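Local coordinates for protein decapping nuclease RAI1 (Scheffersomyces stipitis, PDB 5BTO) that removes NAD caps from the 5' ends of RNAs, using a divalent metal cation, and binds and stimulates the exoribonuclease RAT1, at residues K24-I29 against S219-G224; K88-A93 against D110-R115; P131-V136 against R361-P366; K275-W280 against I331-A336. All blocks are in the same frame, centred on the assembly; numbering follows the deposited sequence.

Contact 1 of 4, residues K24-I29 against S219-G224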
loop_
_atom_site.group_PDB
_atom_site.type_symbol
_atom_site.label_atom_id
_atom_site.label_comp_id
_atom_site.label_asym_id
_atom_site.label_seq_id
_atom_site.Cartn_x
_atom_site.Cartn_y
_atom_site.Cartn_z
ATOM N N LYS A 24 -13.296 19.491 2.906
ATOM C CA LYS A 24 -14.612 19.457 3.533
ATOM C C LYS A 24 -14.642 20.463 4.673
ATOM O O LYS A 24 -13.683 20.565 5.431
ATOM C CB LYS A 24 -14.893 18.064 4.097
ATOM C CG LYS A 24 -14.564 16.926 3.156
ATOM C CD LYS A 24 -15.540 16.869 2.007
ATOM C CE LYS A 24 -15.164 15.775 1.025
ATOM N NZ LYS A 24 -15.928 15.909 -0.245
ATOM N N GLN A 25 -15.737 21.202 4.802
ATOM C CA GLN A 25 -15.874 22.146 5.908
ATOM C C GLN A 25 -16.661 21.531 7.055
ATOM O O GLN A 25 -17.863 21.293 6.934
ATOM C CB GLN A 25 -16.551 23.441 5.457
ATOM C CG GLN A 25 -16.971 24.347 6.615
ATOM C CD GLN A 25 -15.790 24.927 7.379
ATOM O OE1 GLN A 25 -14.920 25.572 6.793
ATOM N NE2 GLN A 25 -15.759 24.709 8.695
ATOM N N PRO A 26 -15.986 21.279 8.182
ATOM C CA PRO A 26 -16.679 20.690 9.331
ATOM C C PRO A 26 -17.717 21.650 9.910
ATOM O O PRO A 26 -17.600 22.887 9.793
ATOM C CB PRO A 26 -15.553 20.467 10.351
ATOM C CG PRO A 26 -14.287 20.542 9.573
ATOM C CD PRO A 26 -14.550 21.462 8.427
ATOM N N LYS A 27 -18.724 21.072 10.555
ATOM C CA LYS A 27 -19.774 21.853 11.195
ATOM C C LYS A 27 -20.199 21.183 12.498
ATOM O O LYS A 27 -20.496 19.986 12.517
ATOM C CB LYS A 27 -20.974 21.976 10.254
ATOM C CG LYS A 27 -22.229 22.478 10.928
ATOM C CD LYS A 27 -23.418 22.501 9.968
ATOM C CE LYS A 27 -24.679 22.947 10.689
ATOM N NZ LYS A 27 -25.825 23.181 9.767
ATOM N N GLU A 28 -20.219 21.937 13.592
ATOM C CA GLU A 28 -20.688 21.375 14.853
ATOM C C GLU A 28 -22.190 21.131 14.789
ATOM O O GLU A 28 -22.957 22.002 14.325
ATOM C CB GLU A 28 -20.399 22.313 16.033
ATOM C CG GLU A 28 -20.852 21.731 17.375
ATOM C CD GLU A 28 -20.523 22.629 18.558
ATOM O OE1 GLU A 28 -19.330 22.726 18.945
ATOM O OE2 GLU A 28 -21.465 23.222 19.109
ATOM N N ILE A 29 -22.622 19.975 15.280
ATOM C CA ILE A 29 -24.064 19.711 15.368
ATOM C C ILE A 29 -24.574 19.575 16.804
ATOM O O ILE A 29 -25.747 19.827 17.070
ATOM C CB ILE A 29 -24.514 18.502 14.504
ATOM C CG1 ILE A 29 -23.632 17.281 14.766
ATOM C CG2 ILE A 29 -24.494 18.872 13.035
ATOM C CD1 ILE A 29 -24.287 15.958 14.324
ATOM N N SER A 219 -16.963 18.924 21.529
ATOM C CA SER A 219 -17.705 19.318 20.344
ATOM C C SER A 219 -17.886 18.097 19.439
ATOM O O SER A 219 -16.958 17.313 19.236
ATOM C CB SER A 219 -16.957 20.429 19.596
ATOM O OG SER A 219 -17.556 20.712 18.340
ATOM N N VAL A 220 -19.083 17.932 18.899
ATOM C CA VAL A 220 -19.326 16.852 17.948
ATOM C C VAL A 220 -19.720 17.445 16.606
ATOM O O VAL A 220 -20.687 18.217 16.506
ATOM C CB VAL A 220 -20.411 15.874 18.435
ATOM C CG1 VAL A 220 -20.446 14.640 17.523
ATOM C CG2 VAL A 220 -20.139 15.468 19.872
ATOM N N ILE A 221 -18.966 17.077 15.577
ATOM C CA ILE A 221 -19.059 17.728 14.282
ATOM C C ILE A 221 -19.403 16.741 13.191
ATOM O O ILE A 221 -19.158 15.538 13.327
ATOM C CB ILE A 221 -17.717 18.416 13.900
ATOM C CG1 ILE A 221 -16.605 17.376 13.703
ATOM C CG2 ILE A 221 -17.301 19.417 14.983
ATOM C CD1 ILE A 221 -15.388 17.932 12.993
ATOM N N LYS A 222 -20.000 17.257 12.121
ATOM C CA LYS A 222 -20.147 16.495 10.887
ATOM C C LYS A 222 -19.062 16.966 9.941
ATOM O O LYS A 222 -18.813 18.167 9.807
ATOM C CB LYS A 222 -21.524 16.706 10.261
ATOM C CG LYS A 222 -22.613 15.836 10.842
ATOM C CD LYS A 222 -23.943 16.093 10.139
ATOM C CE LYS A 222 -23.779 16.152 8.624
ATOM N NZ LYS A 222 -23.566 14.822 7.984
ATOM N N THR A 223 -18.377 16.016 9.316
ATOM C CA THR A 223 -17.337 16.365 8.374
ATOM C C THR A 223 -17.214 15.233 7.371
ATOM O O THR A 223 -18.114 14.407 7.251
ATOM C CB THR A 223 -16.003 16.641 9.105
ATOM O OG1 THR A 223 -15.030 17.129 8.175
ATOM C CG2 THR A 223 -15.501 15.390 9.809
ATOM N N GLY A 224 -16.115 15.188 6.644
ATOM C CA GLY A 224 -15.954 14.138 5.661
ATOM C C GLY A 224 -14.552 14.098 5.130
ATOM O O GLY A 224 -13.751 14.991 5.389
#
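K27 and K222 form an antiparallel hydrogen-bonded pair at the middle of this contact. K27 N gives its hydrogen to K222 O at 3.0 Å, and K222 N returns one to K27 O at 2.8 Å. One step on, E28 and I221 are a non-hydrogen-bonded pair, with CA atoms 4.0 Å apart. The bond from I29 N to V220 O, 2.9 Å and 168° at the hydrogen, continues the pairing.

The tight side carries P26, E28, S219 and I221. P26 CB rests on I221 CD1 at 3.7 Å. The ring of P26 also lies side by side with T223. E28 runs out straight, with CG opposite its backbone N (chi1 -179°), and this carries OE1 to S219 OG. The serine hydroxyl donates to OE1 at 2.8 Å, on the anti side, somewhat out of the carboxylate plane. Y254 also bonds to OE1, and K48 makes a salt bridge with OE2. With an alanine here in place of E28, S219 OG and Y254 would probably lose this acceptor, and K48 this salt-bridge partner.

The other side is looser. K27 and K222 turn their amines away, and I29 CD1 meets the aliphatic part of K222, at CG, 3.9 Å away. At the open end K24 CG passes 3.1 Å from G224 O, while its amine leads off to a weak hydrogen bond with G226 O.

Strand 216-225 lies between strand 27-34 and strand 228-235 in the large mixed sheet. S219, I221 and T223 bond to 228-235 through their backbones. M286 of helix 266-286 packs on S219 and I221.

Contact 2 of 4, residues K88-A93 against D110-R115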
loop_
_atom_site.group_PDB
_atom_site.type_symbol
_atom_site.label_atom_id
_atom_site.label_comp_id
_atom_site.label_asym_id
_atom_site.label_seq_id
_atom_site.Cartn_x
_atom_site.Cartn_y
_atom_site.Cartn_z
ATOM N N LYS A 88 -20.099 5.248 24.912
ATOM C CA LYS A 88 -21.386 5.307 25.602
ATOM C C LYS A 88 -21.906 6.737 25.727
ATOM O O LYS A 88 -23.067 7.023 25.409
ATOM C CB LYS A 88 -21.283 4.680 26.995
ATOM C CG LYS A 88 -20.841 3.232 26.998
ATOM C CD LYS A 88 -20.676 2.719 28.422
ATOM C CE LYS A 88 -20.264 1.260 28.435
ATOM N NZ LYS A 88 -18.981 1.028 27.711
ATOM N N CYS A 89 -21.054 7.636 26.206
ATOM C CA CYS A 89 -21.469 9.029 26.358
ATOM C C CYS A 89 -21.716 9.695 25.000
ATOM O O CYS A 89 -22.664 10.465 24.845
ATOM C CB CYS A 89 -20.485 9.838 27.228
ATOM S SG CYS A 89 -18.745 9.861 26.715
ATOM N N LEU A 90 -20.871 9.396 24.020
ATOM C CA LEU A 90 -21.090 9.889 22.665
ATOM C C LEU A 90 -22.460 9.436 22.145
ATOM O O LEU A 90 -23.217 10.231 21.580
ATOM C CB LEU A 90 -19.960 9.441 21.725
ATOM C CG LEU A 90 -20.106 9.820 20.249
ATOM C CD1 LEU A 90 -20.399 11.322 20.100
ATOM C CD2 LEU A 90 -18.852 9.416 19.448
ATOM N N LEU A 91 -22.782 8.161 22.330
ATOM C CA LEU A 91 -24.078 7.666 21.866
ATOM C C LEU A 91 -25.238 8.280 22.633
ATOM O O LEU A 91 -26.308 8.500 22.071
ATOM C CB LEU A 91 -24.151 6.144 21.953
ATOM C CG LEU A 91 -23.157 5.473 21.017
ATOM C CD1 LEU A 91 -23.300 3.964 21.111
ATOM C CD2 LEU A 91 -23.362 5.957 19.588
ATOM N N THR A 92 -25.036 8.545 23.917
ATOM C CA THR A 92 -26.074 9.218 24.698
ATOM C C THR A 92 -26.350 10.606 24.112
ATOM O O THR A 92 -27.500 10.992 23.905
ATOM C CB THR A 92 -25.691 9.326 26.186
ATOM O OG1 THR A 92 -25.507 8.009 26.729
ATOM C CG2 THR A 92 -26.790 10.053 26.980
ATOM N N ALA A 93 -25.287 11.344 23.811
ATOM C CA ALA A 93 -25.440 12.678 23.241
ATOM C C ALA A 93 -26.038 12.615 21.834
ATOM O O ALA A 93 -26.856 13.448 21.466
ATOM C CB ALA A 93 -24.094 13.402 23.219
ATOM N N ASP A 110 -21.474 8.115 7.549
ATOM C CA ASP A 110 -21.041 6.738 7.350
ATOM C C ASP A 110 -20.286 6.205 8.556
ATOM O O ASP A 110 -20.321 5.005 8.838
ATOM C CB ASP A 110 -20.128 6.651 6.130
ATOM C CG ASP A 110 -20.809 7.105 4.860
ATOM O OD1 ASP A 110 -21.805 6.460 4.473
ATOM O OD2 ASP A 110 -20.354 8.091 4.238
ATOM N N ILE A 111 -19.578 7.096 9.251
ATOM C CA ILE A 111 -18.709 6.696 10.353
ATOM C C ILE A 111 -18.926 7.598 11.568
ATOM O O ILE A 111 -19.061 8.806 11.425
ATOM C CB ILE A 111 -17.214 6.780 9.944
ATOM C CG1 ILE A 111 -16.895 5.814 8.799
ATOM C CG2 ILE A 111 -16.301 6.495 11.145
ATOM C CD1 ILE A 111 -15.533 6.097 8.162
ATOM N N ILE A 112 -18.955 6.997 12.753
ATOM C CA ILE A 112 -19.133 7.734 14.007
ATOM C C ILE A 112 -17.960 7.379 14.919
ATOM O O ILE A 112 -17.753 6.210 15.226
ATOM C CB ILE A 112 -20.470 7.345 14.682
ATOM C CG1 ILE A 112 -21.647 7.859 13.844
ATOM C CG2 ILE A 112 -20.540 7.869 16.136
ATOM C CD1 ILE A 112 -22.989 7.207 14.173
ATOM N N THR A 113 -17.175 8.374 15.341
ATOM C CA THR A 113 -15.977 8.068 16.103
ATOM C C THR A 113 -15.438 9.294 16.820
ATOM O O THR A 113 -16.090 10.343 16.842
ATOM C CB THR A 113 -14.889 7.467 15.174
ATOM O OG1 THR A 113 -13.809 6.925 15.949
ATOM C CG2 THR A 113 -14.367 8.513 14.203
ATOM N N TYR A 114 -14.264 9.146 17.423
ATOM C CA TYR A 114 -13.598 10.243 18.126
ATOM C C TYR A 114 -12.430 10.810 17.315
ATOM O O TYR A 114 -11.679 10.082 16.661
ATOM C CB TYR A 114 -13.077 9.773 19.490
ATOM C CG TYR A 114 -14.097 9.815 20.603
ATOM C CD1 TYR A 114 -14.360 10.998 21.284
ATOM C CD2 TYR A 114 -14.782 8.677 20.989
ATOM C CE1 TYR A 114 -15.295 11.043 22.297
ATOM C CE2 TYR A 114 -15.723 8.715 22.010
ATOM C CZ TYR A 114 -15.971 9.900 22.663
ATOM O OH TYR A 114 -16.905 9.956 23.679
ATOM N N ARG A 115 -12.243 12.124 17.417
ATOM C CA ARG A 115 -11.174 12.816 16.712
ATOM C C ARG A 115 -9.806 12.238 17.003
ATOM O O ARG A 115 -8.982 12.132 16.107
ATOM C CB ARG A 115 -11.156 14.304 17.097
ATOM C CG ARG A 115 -9.829 15.002 16.772
ATOM C CD ARG A 115 -9.643 16.328 17.500
ATOM N NE ARG A 115 -9.344 16.190 18.924
ATOM C CZ ARG A 115 -9.730 17.067 19.846
ATOM N NH1 ARG A 115 -10.436 18.135 19.492
ATOM N NH2 ARG A 115 -9.419 16.876 21.121
#
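L90 and Y114 meet between helix 87-101 and strand 111-114, in a contact made mostly by packing. L90 CD2 sits over one face of the Y114 ring, displaced toward the rim, and is 4.1 Å from CE2. The same methyl meets I112 CG2 at 4.0 Å, where the two side chains pass at a slant. L90 has CG opposite its backbone N (chi1 176°), which sends the branched end towards the strand. CD2 also lies 3.9 Å from T113 O. At the end of the ring, Y114 OH is in van der Waals contact with C89 SG at 3.6 Å and with L90 CB at 3.7 Å. A233 of strand 228-235 touches both L90 and Y114.

The helix therefore packs against a strand of the large mixed sheet in this PD-(D/E)XK nuclease fold. The short segments cross at 127°, with their axes 9.9 Å apart. Y114 ends the strand and takes the N-cap position of helix 115-123. Y114 and R115 both belong to the substrate-binding site.

The polar interaction of Y114 OH is a hydrogen bond to the backbone carbonyl of D86, just before helix 87-101. The hydroxyl end of the ring thus reaches the first turn of that helix.

Within the helix, K88 O accepts from both T92 N and T92 OG1. The two donors come from opposite faces of the carbonyl plane. The hydroxyl bond is 2.9 Å, with OG1 above that plane.

Contact 3 of 4, residues P131-V136 against R361-P366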
loop_
_atom_site.group_PDB
_atom_site.type_symbol
_atom_site.label_atom_id
_atom_site.label_comp_id
_atom_site.label_asym_id
_atom_site.label_seq_id
_atom_site.Cartn_x
_atom_site.Cartn_y
_atom_site.Cartn_z
ATOM N N PRO A 131 1.818 2.087 18.206
ATOM C CA PRO A 131 0.765 1.134 17.833
ATOM C C PRO A 131 -0.603 1.795 17.722
ATOM O O PRO A 131 -0.859 2.821 18.358
ATOM C CB PRO A 131 0.762 0.139 18.997
ATOM C CG PRO A 131 1.315 0.919 20.158
ATOM C CD PRO A 131 2.346 1.834 19.558
ATOM N N VAL A 132 -1.464 1.213 16.894
ATOM C CA VAL A 132 -2.856 1.633 16.792
ATOM C C VAL A 132 -3.731 0.393 16.860
ATOM O O VAL A 132 -3.468 -0.602 16.181
ATOM C CB VAL A 132 -3.148 2.377 15.473
ATOM C CG1 VAL A 132 -4.624 2.777 15.392
ATOM C CG2 VAL A 132 -2.268 3.609 15.344
ATOM N N ASP A 133 -4.764 0.436 17.693
ATOM C CA ASP A 133 -5.738 -0.653 17.735
ATOM C C ASP A 133 -7.145 -0.089 17.875
ATOM O O ASP A 133 -7.457 0.584 18.859
ATOM C CB ASP A 133 -5.429 -1.629 18.870
ATOM C CG ASP A 133 -4.202 -2.470 18.587
ATOM O OD1 ASP A 133 -4.318 -3.477 17.849
ATOM O OD2 ASP A 133 -3.117 -2.124 19.096
ATOM N N LEU A 134 -7.981 -0.346 16.876
ATOM C CA LEU A 134 -9.341 0.174 16.876
ATOM C C LEU A 134 -10.354 -0.929 16.658
ATOM O O LEU A 134 -10.124 -1.846 15.871
ATOM C CB LEU A 134 -9.511 1.219 15.782
ATOM C CG LEU A 134 -8.514 2.382 15.753
ATOM C CD1 LEU A 134 -8.680 3.168 14.464
ATOM C CD2 LEU A 134 -8.711 3.279 16.980
ATOM N N ASN A 135 -11.476 -0.841 17.364
ATOM C CA ASN A 135 -12.602 -1.738 17.120
ATOM C C ASN A 135 -13.566 -1.042 16.174
ATOM O O ASN A 135 -13.820 0.155 16.315
ATOM C CB ASN A 135 -13.322 -2.081 18.420
ATOM C CG ASN A 135 -12.488 -2.936 19.342
ATOM O OD1 ASN A 135 -11.663 -3.729 18.891
ATOM N ND2 ASN A 135 -12.701 -2.786 20.643
ATOM N N VAL A 136 -14.088 -1.781 15.202
ATOM C CA VAL A 136 -15.000 -1.214 14.227
ATOM C C VAL A 136 -16.177 -2.143 14.056
ATOM O O VAL A 136 -16.010 -3.353 13.939
ATOM C CB VAL A 136 -14.333 -1.043 12.849
ATOM C CG1 VAL A 136 -15.287 -0.360 11.886
ATOM C CG2 VAL A 136 -13.023 -0.278 12.969
ATOM N N ARG A 361 -11.263 -5.596 13.921
ATOM C CA ARG A 361 -10.131 -4.960 14.585
ATOM C C ARG A 361 -9.208 -4.373 13.527
ATOM O O ARG A 361 -8.725 -5.087 12.645
ATOM C CB ARG A 361 -9.372 -5.980 15.443
ATOM C CG ARG A 361 -7.990 -5.537 15.927
ATOM C CD ARG A 361 -8.073 -4.385 16.947
ATOM N NE ARG A 361 -9.047 -4.655 18.007
ATOM C CZ ARG A 361 -8.905 -5.580 18.952
ATOM N NH1 ARG A 361 -7.825 -6.352 18.982
ATOM N NH2 ARG A 361 -9.853 -5.749 19.865
ATOM N N VAL A 362 -8.992 -3.062 13.601
ATOM C CA VAL A 362 -8.018 -2.384 12.755
ATOM C C VAL A 362 -6.767 -2.206 13.597
ATOM O O VAL A 362 -6.833 -1.676 14.706
ATOM C CB VAL A 362 -8.529 -0.996 12.291
ATOM C CG1 VAL A 362 -7.446 -0.252 11.507
ATOM C CG2 VAL A 362 -9.785 -1.144 11.455
ATOM N N SER A 363 -5.625 -2.667 13.091
ATOM C CA SER A 363 -4.412 -2.636 13.895
ATOM C C SER A 363 -3.202 -2.216 13.082
ATOM O O SER A 363 -2.985 -2.689 11.961
ATOM C CB SER A 363 -4.153 -4.019 14.515
ATOM O OG SER A 363 -2.986 -4.006 15.320
ATOM N N PHE A 364 -2.408 -1.322 13.654
ATOM C CA PHE A 364 -1.073 -1.083 13.139
ATOM C C PHE A 364 -0.061 -1.619 14.132
ATOM O O PHE A 364 -0.063 -1.236 15.305
ATOM C CB PHE A 364 -0.809 0.403 12.874
ATOM C CG PHE A 364 0.629 0.689 12.521
ATOM C CD1 PHE A 364 1.137 0.304 11.296
ATOM C CD2 PHE A 364 1.469 1.335 13.416
ATOM C CE1 PHE A 364 2.468 0.548 10.968
ATOM C CE2 PHE A 364 2.789 1.588 13.095
ATOM C CZ PHE A 364 3.294 1.201 11.870
ATOM N N ASP A 365 0.790 -2.529 13.649
ATOM C CA ASP A 365 1.816 -3.172 14.464
ATOM C C ASP A 365 3.193 -2.603 14.127
ATOM O O ASP A 365 3.724 -2.846 13.048
ATOM C CB ASP A 365 1.797 -4.682 14.213
ATOM C CG ASP A 365 2.916 -5.412 14.926
ATOM O OD1 ASP A 365 3.423 -4.906 15.946
ATOM O OD2 ASP A 365 3.288 -6.507 14.465
ATOM N N PRO A 366 3.775 -1.830 15.050
ATOM C CA PRO A 366 5.059 -1.189 14.759
ATOM C C PRO A 366 6.199 -2.178 14.513
ATOM O O PRO A 366 7.109 -1.876 13.737
ATOM C CB PRO A 366 5.342 -0.385 16.030
ATOM C CG PRO A 366 4.015 -0.148 16.641
ATOM C CD PRO A 366 3.189 -1.360 16.317
HETATM O O HOH W 1 -0.967 -2.793 17.448
HETATM O O HOH W 2 -5.114 -6.034 17.746
#
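N135 OD1 is gripped by two nitrogens of R361. NE and NH2 each donate to it at 2.9 Å, side-on, and OD1 lies in the guanidinium plane. NH2 comes in on a lone pair of the amide oxygen, whereas NE is tilted 23° from the carbonyl plane. The arginine chain bends at chi2 (68°) and again at chi3, which folds the guanidinium back beside N135. The amide nitrogen ND2 bonds to D148.

D133 OD1 takes a second set of bonds. S363 OG donates to it at 2.9 Å from above the carboxylate plane. A water gives a hydrogen to the same oxygen and accepts from R361 NH1, so it bridges acid and arginine, whose charged atoms do not touch. Another water joins D133 OD2 to F364 O. OD2 also makes a salt bridge with R155.

The backbones are almost exactly antiparallel, at 178°. V132 pairs with F364, and L134 with V362, both as hydrogen-bonded pairs. L134 N to V362 O is 2.8 Å and nearly straight. Apolar groups occupy the other face: V132 CB lies 4.0 Å from F364 CB, and V136 CG2 meets V362 CG2 at 3.7 Å.

Backbone bonds join the strands; one face adds polar contacts, the other apolar ones. D133, D148 and E380 lie near R361, the last two as long, weak ion pairs, and probably offset the nearby charge of R374. The paired hydrogen bonds to N135 OD1 should limit rotation of the amide.

Contact 4 of 4, residues K275-W280 against I331-A336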
loop_
_atom_site.group_PDB
_atom_site.type_symbol
_atom_site.label_atom_id
_atom_site.label_comp_id
_atom_site.label_asym_id
_atom_site.label_seq_id
_atom_site.Cartn_x
_atom_site.Cartn_y
_atom_site.Cartn_z
ATOM N N LYS A 275 5.176 17.525 17.815
ATOM C CA LYS A 275 3.986 17.940 18.553
ATOM C C LYS A 275 3.126 18.843 17.688
ATOM O O LYS A 275 1.897 18.735 17.677
ATOM C CB LYS A 275 4.372 18.680 19.843
ATOM C CG LYS A 275 5.086 17.823 20.889
ATOM C CD LYS A 275 5.463 18.659 22.115
ATOM C CE LYS A 275 6.324 17.876 23.091
ATOM N NZ LYS A 275 6.676 18.709 24.274
ATOM N N LEU A 276 3.774 19.755 16.974
ATOM C CA LEU A 276 3.065 20.718 16.143
ATOM C C LEU A 276 2.312 20.003 15.023
ATOM O O LEU A 276 1.183 20.377 14.692
ATOM C CB LEU A 276 4.044 21.760 15.577
ATOM C CG LEU A 276 3.449 22.943 14.803
ATOM C CD1 LEU A 276 2.557 23.799 15.709
ATOM C CD2 LEU A 276 4.560 23.803 14.209
ATOM N N PHE A 277 2.926 18.965 14.446
ATOM C CA PHE A 277 2.242 18.167 13.432
ATOM C C PHE A 277 1.005 17.478 14.018
ATOM O O PHE A 277 -0.061 17.488 13.405
ATOM C CB PHE A 277 3.201 17.114 12.856
ATOM C CG PHE A 277 2.526 16.101 11.951
ATOM C CD1 PHE A 277 1.881 16.508 10.800
ATOM C CD2 PHE A 277 2.581 14.754 12.254
ATOM C CE1 PHE A 277 1.265 15.580 9.960
ATOM C CE2 PHE A 277 1.975 13.811 11.429
ATOM C CZ PHE A 277 1.317 14.229 10.275
ATOM N N LYS A 278 1.145 16.870 15.195
ATOM C CA LYS A 278 -0.016 16.252 15.843
ATOM C C LYS A 278 -1.110 17.282 16.145
ATOM O O LYS A 278 -2.291 17.010 15.977
ATOM C CB LYS A 278 0.377 15.480 17.102
ATOM C CG LYS A 278 1.025 14.120 16.796
ATOM C CD LYS A 278 1.249 13.300 18.066
ATOM C CE LYS A 278 1.990 11.988 17.781
ATOM N NZ LYS A 278 3.483 12.157 17.748
ATOM N N THR A 279 -0.708 18.465 16.597
ATOM C CA THR A 279 -1.674 19.523 16.842
ATOM C C THR A 279 -2.376 19.945 15.548
ATOM O O THR A 279 -3.593 20.142 15.529
ATOM C CB THR A 279 -1.016 20.741 17.513
ATOM O OG1 THR A 279 -0.551 20.361 18.811
ATOM C CG2 THR A 279 -2.025 21.918 17.649
ATOM N N TRP A 280 -1.619 20.099 14.467
ATOM C CA TRP A 280 -2.232 20.400 13.178
ATOM C C TRP A 280 -3.275 19.321 12.831
ATOM O O TRP A 280 -4.402 19.619 12.410
ATOM C CB TRP A 280 -1.181 20.493 12.053
ATOM C CG TRP A 280 -1.862 20.523 10.726
ATOM C CD1 TRP A 280 -2.471 21.599 10.138
ATOM C CD2 TRP A 280 -2.104 19.402 9.860
ATOM N NE1 TRP A 280 -3.054 21.221 8.950
ATOM C CE2 TRP A 280 -2.842 19.880 8.758
ATOM C CE3 TRP A 280 -1.750 18.048 9.907
ATOM C CZ2 TRP A 280 -3.229 19.049 7.707
ATOM C CZ3 TRP A 280 -2.144 17.222 8.865
ATOM C CH2 TRP A 280 -2.869 17.728 7.779
ATOM N N ILE A 331 8.198 15.234 7.567
ATOM C CA ILE A 331 6.742 15.330 7.684
ATOM C C ILE A 331 6.193 16.147 6.522
ATOM O O ILE A 331 6.727 17.199 6.181
ATOM C CB ILE A 331 6.313 15.976 9.026
ATOM C CG1 ILE A 331 6.611 15.020 10.188
ATOM C CG2 ILE A 331 4.832 16.338 9.004
ATOM C CD1 ILE A 331 6.501 15.638 11.574
ATOM N N ASN A 332 5.121 15.644 5.920
ATOM C CA ASN A 332 4.441 16.309 4.820
ATOM C C ASN A 332 2.955 16.150 5.076
ATOM O O ASN A 332 2.444 15.034 5.071
ATOM C CB ASN A 332 4.838 15.667 3.485
ATOM C CG ASN A 332 4.179 16.331 2.280
ATOM O OD1 ASN A 332 3.004 16.680 2.311
ATOM N ND2 ASN A 332 4.950 16.507 1.206
ATOM N N CYS A 333 2.264 17.260 5.322
ATOM C CA CYS A 333 0.858 17.188 5.714
ATOM C C CYS A 333 -0.036 16.688 4.591
ATOM O O CYS A 333 -1.036 16.025 4.838
ATOM C CB CYS A 333 0.362 18.543 6.230
ATOM S SG CYS A 333 1.201 19.059 7.756
ATOM N N THR A 334 0.323 17.007 3.352
ATOM C CA THR A 334 -0.456 16.539 2.202
ATOM C C THR A 334 -0.391 15.020 2.069
ATOM O O THR A 334 -1.403 14.356 1.818
ATOM C CB THR A 334 0.029 17.188 0.899
ATOM O OG1 THR A 334 -0.109 18.608 1.001
ATOM C CG2 THR A 334 -0.794 16.698 -0.285
ATOM N N THR A 335 0.806 14.473 2.235
ATOM C CA THR A 335 0.987 13.027 2.177
ATOM C C THR A 335 0.181 12.347 3.283
ATOM O O THR A 335 -0.473 11.312 3.061
ATOM C CB THR A 335 2.480 12.655 2.319
ATOM O OG1 THR A 335 3.232 13.341 1.316
ATOM C CG2 THR A 335 2.680 11.167 2.153
ATOM N N ALA A 336 0.235 12.920 4.482
ATOM C CA ALA A 336 -0.509 12.392 5.617
ATOM C C ALA A 336 -1.993 12.317 5.264
ATOM O O ALA A 336 -2.652 11.296 5.506
ATOM C CB ALA A 336 -0.287 13.262 6.867
#
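C333 places its sulfur over the face of one aromatic ring and at the edge of another. SG lies 3.9 Å from the centroid of the W280 six-membered ring, 14° off the normal. The same sulfur is at the edge of the F277 ring, 4.0 Å from CD1. C333 CB also sits over the W280 face and meets CH2 at 3.7 Å, a CH-pi contact. The sulfur is turned to the side opposite its own carbonyl carbon (chi1 -65°), which brings it to both rings.

F277 is packed from other directions too. I331 CG2 comes over one face in a CH-pi contact, 3.8 Å from the ring centroid and 3.5 Å from CD1. A336 CB meets the ring in its plane, 3.9 Å from CZ. A leucine in place of F277 has no flat face for I331 CG2 and no ring edge for C333 SG, and would probably open a gap beside A336.

No hydrogen bond crosses between the segments. N332 is the N-cap of helix 333-350, and its OD1 accepts from T335 N at 3.1 Å; the bond from T334 N is weak. C333 and A336, on the turn that follows, face helix 266-286.

The arrangement is buried helix-to-helix packing in the nuclease fold. Helix 266-286 also carries Q282, a substrate-binding residue, two residues beyond W280.

Overall arrangement
Contacts 1, 2 and 3 all reach the large mixed sheet, while contact 4 joins two helices. Contacts 1 and 2 are neighbours: their centres are about 13 Å apart, and V220 CG2 touches L90 CD1 at 4.2 Å. Contact 3 lies further across the sheet, about 24 Å from contact 1 between centres. The centre of contact 4 is about 20 Å from those of contacts 1 and 3, and it touches neither. Along the chain, contact 2 is nested inside contact 1 and contact 4 inside contact 3, while contacts 1 and 3 cross. Distant parts of the sequence are thus interleaved in one compact fold, and contact 2 itself holds the substrate-binding residues Y114 and R115.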